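Local coordinates for crystal protein (PDB 2ZTB) that is parasporin-2, a proteolytically activated Bacillus thuringiensis toxin that recognizes cancer cells and, as an aerolysin-type toxin, probably forms membrane pores, at residues R170-D184 against T229-Q243. Sequence-based numbering, arbitrary orientation.
Sequences RTIQLTAKIAKESAD and TVTNVSSFDFQTIVQ
Lys177 and Phe236 form one of six antiparallel hydrogen-bonded pairs, with Lys177 N reaching Phe236 O at 2.7 Å and Phe236 N returning to Lys177 O. Thr175 with Gln239 is the next such pair; between these pairs the single Ala176 stands against two residues, Asp237 and Phe238, a beta bulge. Asp237, with positive phi (57°), turns its carboxylate to Lys177, whose NZ bridges to OD2 at 3.3 Å from the anti side; a lutetium ion lies about 4 Å from the Asp237 side chain. Lys177 CB sits over one face of the Phe236 ring, offset toward its rim, in a CH-pi contact 3.9 Å from its centroid. The ring is swung over the neighbouring strand by a chi1 of 67°, and its CE2 meets Ala179 CB. Further along, a water joins both strands: it accepts from Asn232 ND2 (2.7 Å) and also bonds Glu181 OE1 and Ser234 OG. The Glu181 carboxylate is gripped as well by the backbone N atoms of Ile134 and Gly135, while Asn232 OD1 bonds Ser110. At the ends, Thr229 OG1 donates to Asp184 OD1 (2.9 Å), and Arg170 NE gives a nearly straight bond (165°) to Gln243 O, which lies in the guanidinium plane; Arg170 NH1 bonds Thr163 O. Such long, twisted antiparallel strands are characteristic of the elongated body of aerolysin-type pore-forming toxins, to which parasporin-2 belongs.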
loop_
_atom_site.group_PDB
_atom_site.type_symbol
_atom_site.label_atom_id
_atom_site.label_comp_id
_atom_site.label_asym_id
_atom_site.label_seq_id
_atom_site.Cartn_x
_atom_site.Cartn_y
_atom_site.Cartn_z
ATOM N N ARG A 170 -21.253 1.089 42.629
ATOM C CA ARG A 170 -21.906 0.884 41.346
ATOM C C ARG A 170 -20.971 1.307 40.223
ATOM O O ARG A 170 -20.524 2.456 40.185
ATOM C CB ARG A 170 -23.224 1.673 41.300
ATOM C CG ARG A 170 -24.193 1.156 40.266
ATOM C CD ARG A 170 -25.644 1.517 40.565
ATOM N NE ARG A 170 -26.492 0.914 39.539
ATOM C CZ ARG A 170 -27.739 1.273 39.256
ATOM N NH1 ARG A 170 -28.345 2.253 39.921
ATOM N NH2 ARG A 170 -28.383 0.637 38.286
ATOM N N THR A 171 -20.686 0.370 39.318
ATOM C CA THR A 171 -19.777 0.591 38.190
ATOM C C THR A 171 -20.508 1.057 36.917
ATOM O O THR A 171 -21.586 0.547 36.574
ATOM C CB THR A 171 -18.939 -0.687 37.885
ATOM O OG1 THR A 171 -18.193 -1.052 39.047
ATOM C CG2 THR A 171 -17.961 -0.455 36.772
ATOM N N ILE A 172 -19.909 2.036 36.244
ATOM C CA ILE A 172 -20.392 2.566 34.971
ATOM C C ILE A 172 -19.282 2.395 33.934
ATOM O O ILE A 172 -18.134 2.728 34.201
ATOM C CB ILE A 172 -20.777 4.068 35.080
ATOM C CG1 ILE A 172 -21.898 4.273 36.109
ATOM C CG2 ILE A 172 -21.180 4.644 33.725
ATOM C CD1 ILE A 172 -21.413 4.771 37.449
ATOM N N GLN A 173 -19.627 1.858 32.766
ATOM C CA GLN A 173 -18.666 1.706 31.682
ATOM C C GLN A 173 -19.077 2.467 30.441
ATOM O O GLN A 173 -20.262 2.627 30.169
ATOM C CB GLN A 173 -18.452 0.224 31.328
ATOM C CG GLN A 173 -18.143 -0.668 32.550
ATOM C CD GLN A 173 -18.219 -2.151 32.232
ATOM O OE1 GLN A 173 -19.119 -2.598 31.523
ATOM N NE2 GLN A 173 -17.279 -2.924 32.770
ATOM N N LEU A 174 -18.077 2.941 29.697
ATOM C CA LEU A 174 -18.286 3.397 28.336
ATOM C C LEU A 174 -17.751 2.309 27.423
ATOM O O LEU A 174 -16.584 1.922 27.521
ATOM C CB LEU A 174 -17.581 4.733 28.074
ATOM C CG LEU A 174 -17.718 5.335 26.663
ATOM C CD1 LEU A 174 -19.147 5.724 26.341
ATOM C CD2 LEU A 174 -16.812 6.529 26.524
ATOM N N THR A 175 -18.608 1.794 26.549
ATOM C CA THR A 175 -18.212 0.698 25.681
ATOM C C THR A 175 -18.392 1.056 24.216
ATOM O O THR A 175 -19.168 1.939 23.886
ATOM C CB THR A 175 -18.993 -0.591 25.979
ATOM O OG1 THR A 175 -20.332 -0.470 25.468
ATOM C CG2 THR A 175 -19.025 -0.888 27.502
ATOM N N ALA A 176 -17.661 0.358 23.346
ATOM C CA ALA A 176 -17.761 0.545 21.917
ATOM C C ALA A 176 -17.538 -0.766 21.158
ATOM O O ALA A 176 -17.110 -1.770 21.729
ATOM C CB ALA A 176 -16.771 1.616 21.455
ATOM N N LYS A 177 -17.885 -0.757 19.874
ATOM C CA LYS A 177 -17.451 -1.796 18.961
ATOM C C LYS A 177 -16.240 -1.263 18.189
ATOM O O LYS A 177 -16.089 -0.049 18.004
ATOM C CB LYS A 177 -18.566 -2.206 17.997
ATOM C CG LYS A 177 -19.799 -2.816 18.655
ATOM C CD LYS A 177 -20.801 -3.253 17.601
ATOM C CE LYS A 177 -22.041 -3.881 18.211
ATOM N NZ LYS A 177 -23.012 -2.894 18.797
ATOM N N ILE A 178 -15.374 -2.174 17.759
ATOM C CA ILE A 178 -14.275 -1.824 16.888
ATOM C C ILE A 178 -14.514 -2.476 15.531
ATOM O O ILE A 178 -14.825 -3.667 15.451
ATOM C CB ILE A 178 -12.915 -2.247 17.481
ATOM C CG1 ILE A 178 -12.663 -1.538 18.819
ATOM C CG2 ILE A 178 -11.779 -1.957 16.498
ATOM C CD1 ILE A 178 -11.392 -2.049 19.542
ATOM N N ALA A 179 -14.394 -1.670 14.478
ATOM C CA ALA A 179 -14.466 -2.158 13.104
ATOM C C ALA A 179 -13.074 -2.158 12.488
ATOM O O ALA A 179 -12.408 -1.114 12.453
ATOM C CB ALA A 179 -15.407 -1.300 12.268
ATOM N N LYS A 180 -12.631 -3.332 12.041
ATOM C CA LYS A 180 -11.487 -3.417 11.154
ATOM C C LYS A 180 -12.042 -3.550 9.741
ATOM O O LYS A 180 -12.581 -4.598 9.348
ATOM C CB LYS A 180 -10.559 -4.592 11.502
ATOM C CG LYS A 180 -9.418 -4.768 10.480
ATOM C CD LYS A 180 -9.027 -6.252 10.268
ATOM C CE LYS A 180 -8.443 -6.440 8.864
ATOM N NZ LYS A 180 -7.628 -7.695 8.708
ATOM N N GLU A 181 -11.944 -2.461 8.996
ATOM C CA GLU A 181 -12.410 -2.442 7.618
ATOM C C GLU A 181 -11.211 -2.477 6.690
ATOM O O GLU A 181 -10.158 -1.892 6.987
ATOM C CB GLU A 181 -13.247 -1.204 7.347
ATOM C CG GLU A 181 -14.550 -1.137 8.143
ATOM C CD GLU A 181 -15.261 0.168 7.914
ATOM O OE1 GLU A 181 -14.728 1.202 8.355
ATOM O OE2 GLU A 181 -16.334 0.168 7.267
ATOM N N SER A 182 -11.356 -3.186 5.578
ATOM C CA SER A 182 -10.273 -3.226 4.606
ATOM C C SER A 182 -10.711 -3.534 3.188
ATOM O O SER A 182 -11.786 -4.073 2.952
ATOM C CB SER A 182 -9.161 -4.189 5.048
ATOM O OG SER A 182 -9.651 -5.509 5.071
ATOM N N ALA A 183 -9.843 -3.161 2.255
ATOM C CA ALA A 183 -9.995 -3.499 0.863
ATOM C C ALA A 183 -8.634 -3.876 0.315
ATOM O O ALA A 183 -7.646 -3.179 0.555
ATOM C CB ALA A 183 -10.578 -2.319 0.090
ATOM N N ASP A 184 -8.582 -4.983 -0.411
ATOM C CA ASP A 184 -7.418 -5.293 -1.243
ATOM C C ASP A 184 -7.458 -4.486 -2.524
ATOM O O ASP A 184 -8.534 -4.140 -3.031
ATOM C CB ASP A 184 -7.360 -6.782 -1.594
ATOM C CG ASP A 184 -7.052 -7.645 -0.395
ATOM O OD1 ASP A 184 -6.382 -7.157 0.535
ATOM O OD2 ASP A 184 -7.485 -8.808 -0.379
ATOM N N THR A 229 -3.171 -3.567 0.368
ATOM C CA THR A 229 -4.356 -3.508 1.210
ATOM C C THR A 229 -4.457 -2.134 1.862
ATOM O O THR A 229 -3.459 -1.536 2.263
ATOM C CB THR A 229 -4.315 -4.597 2.303
ATOM O OG1 THR A 229 -4.081 -5.865 1.688
ATOM C CG2 THR A 229 -5.651 -4.660 3.088
ATOM N N VAL A 230 -5.683 -1.646 1.960
ATOM C CA VAL A 230 -5.985 -0.433 2.723
ATOM C C VAL A 230 -6.928 -0.812 3.872
ATOM O O VAL A 230 -8.001 -1.364 3.640
ATOM C CB VAL A 230 -6.483 0.727 1.810
ATOM C CG1 VAL A 230 -7.655 0.299 0.939
ATOM C CG2 VAL A 230 -6.821 1.975 2.628
ATOM N N THR A 231 -6.453 -0.602 5.105
ATOM C CA THR A 231 -7.182 -0.909 6.336
ATOM C C THR A 231 -7.532 0.368 7.135
ATOM O O THR A 231 -6.831 1.391 7.052
ATOM C CB THR A 231 -6.402 -1.876 7.211
ATOM O OG1 THR A 231 -6.149 -3.077 6.475
ATOM C CG2 THR A 231 -7.184 -2.256 8.459
ATOM N N ASN A 232 -8.664 0.317 7.841
ATOM C CA ASN A 232 -9.079 1.375 8.756
ATOM C C ASN A 232 -9.602 0.687 10.009
ATOM O O ASN A 232 -10.378 -0.267 9.910
ATOM C CB ASN A 232 -10.121 2.308 8.111
ATOM C CG ASN A 232 -10.373 3.588 8.932
ATOM O OD1 ASN A 232 -9.761 4.622 8.690
ATOM N ND2 ASN A 232 -11.272 3.508 9.913
ATOM N N VAL A 233 -9.100 1.106 11.171
ATOM C CA VAL A 233 -9.596 0.612 12.472
ATOM C C VAL A 233 -10.220 1.793 13.225
ATOM O O VAL A 233 -9.574 2.824 13.449
ATOM C CB VAL A 233 -8.512 -0.155 13.301
ATOM C CG1 VAL A 233 -9.107 -0.773 14.576
ATOM C CG2 VAL A 233 -7.879 -1.286 12.465
ATOM N N SER A 234 -11.509 1.670 13.534
ATOM C CA SER A 234 -12.234 2.735 14.236
ATOM C C SER A 234 -13.261 2.168 15.211
ATOM O O SER A 234 -13.643 0.989 15.135
ATOM C CB SER A 234 -12.881 3.713 13.250
ATOM O OG SER A 234 -13.872 3.075 12.458
ATOM N N SER A 235 -13.668 3.004 16.157
ATOM C CA SER A 235 -14.639 2.603 17.153
ATOM C C SER A 235 -15.973 3.225 16.774
ATOM O O SER A 235 -16.007 4.289 16.162
ATOM C CB SER A 235 -14.201 3.027 18.555
ATOM O OG SER A 235 -14.130 4.431 18.627
ATOM N N PHE A 236 -17.052 2.519 17.105
ATOM C CA PHE A 236 -18.425 2.936 16.831
ATOM C C PHE A 236 -19.377 2.259 17.826
ATOM O O PHE A 236 -18.958 1.414 18.615
ATOM C CB PHE A 236 -18.809 2.635 15.365
ATOM C CG PHE A 236 -18.892 1.162 15.027
ATOM C CD1 PHE A 236 -20.111 0.588 14.691
ATOM C CD2 PHE A 236 -17.752 0.353 15.029
ATOM C CE1 PHE A 236 -20.208 -0.769 14.373
ATOM C CE2 PHE A 236 -17.843 -1.012 14.704
ATOM C CZ PHE A 236 -19.083 -1.561 14.379
ATOM N N ASP A 237 -20.643 2.654 17.791
ATOM C CA ASP A 237 -21.707 2.092 18.629
ATOM C C ASP A 237 -21.399 2.206 20.112
ATOM O O ASP A 237 -21.432 1.207 20.842
ATOM C CB ASP A 237 -22.041 0.643 18.224
ATOM C CG ASP A 237 -22.856 0.549 16.927
ATOM O OD1 ASP A 237 -23.247 1.585 16.347
ATOM O OD2 ASP A 237 -23.108 -0.586 16.478
ATOM N N PHE A 238 -21.095 3.435 20.537
ATOM C CA PHE A 238 -20.813 3.755 21.933
ATOM C C PHE A 238 -22.042 3.575 22.816
ATOM O O PHE A 238 -23.163 3.993 22.465
ATOM C CB PHE A 238 -20.254 5.182 22.085
ATOM C CG PHE A 238 -19.086 5.483 21.177
ATOM C CD1 PHE A 238 -19.254 6.265 20.038
ATOM C CD2 PHE A 238 -17.826 4.983 21.454
ATOM C CE1 PHE A 238 -18.180 6.526 19.188
ATOM C CE2 PHE A 238 -16.747 5.240 20.610
ATOM C CZ PHE A 238 -16.924 6.014 19.482
ATOM N N GLN A 239 -21.828 2.946 23.969
ATOM C CA GLN A 239 -22.915 2.682 24.916
ATOM C C GLN A 239 -22.453 2.996 26.317
ATOM O O GLN A 239 -21.278 2.867 26.643
ATOM C CB GLN A 239 -23.378 1.221 24.864
ATOM C CG GLN A 239 -24.017 0.765 23.562
ATOM C CD GLN A 239 -25.433 1.280 23.377
ATOM O OE1 GLN A 239 -26.004 1.926 24.261
ATOM N NE2 GLN A 239 -26.013 0.989 22.227
ATOM N N THR A 240 -23.403 3.430 27.135
ATOM C CA THR A 240 -23.225 3.548 28.566
ATOM C C THR A 240 -23.823 2.290 29.172
ATOM O O THR A 240 -24.947 1.896 28.831
ATOM C CB THR A 240 -23.940 4.807 29.109
ATOM O OG1 THR A 240 -23.432 5.946 28.415
ATOM C CG2 THR A 240 -23.686 5.000 30.590
ATOM N N ILE A 241 -23.038 1.641 30.030
ATOM C CA ILE A 241 -23.494 0.471 30.779
ATOM C C ILE A 241 -23.390 0.788 32.258
ATOM O O ILE A 241 -22.296 0.996 32.783
ATOM C CB ILE A 241 -22.665 -0.815 30.476
ATOM C CG1 ILE A 241 -22.406 -0.993 28.971
ATOM C CG2 ILE A 241 -23.333 -2.049 31.098
ATOM C CD1 ILE A 241 -23.625 -1.359 28.132
ATOM N N VAL A 242 -24.546 0.853 32.914
ATOM C CA VAL A 242 -24.594 0.968 34.356
ATOM C C VAL A 242 -24.903 -0.422 34.912
ATOM O O VAL A 242 -25.989 -0.966 34.679
ATOM C CB VAL A 242 -25.658 2.002 34.846
ATOM C CG1 VAL A 242 -25.540 2.209 36.345
ATOM C CG2 VAL A 242 -25.526 3.350 34.089
ATOM N N GLN A 243 -23.940 -0.993 35.634
ATOM C CA GLN A 243 -24.098 -2.330 36.217
ATOM C C GLN A 243 -24.844 -2.321 37.560
ATOM O O GLN A 243 -24.888 -1.285 38.232
ATOM C CB GLN A 243 -22.748 -3.041 36.309
ATOM C CG GLN A 243 -22.339 -3.661 34.990
ATOM C CD GLN A 243 -20.849 -3.792 34.846
ATOM O OE1 GLN A 243 -20.337 -4.036 33.742
ATOM N NE2 GLN A 243 -20.128 -3.618 35.955
HETATM O O HOH W 1 -13.076 1.557 10.432
#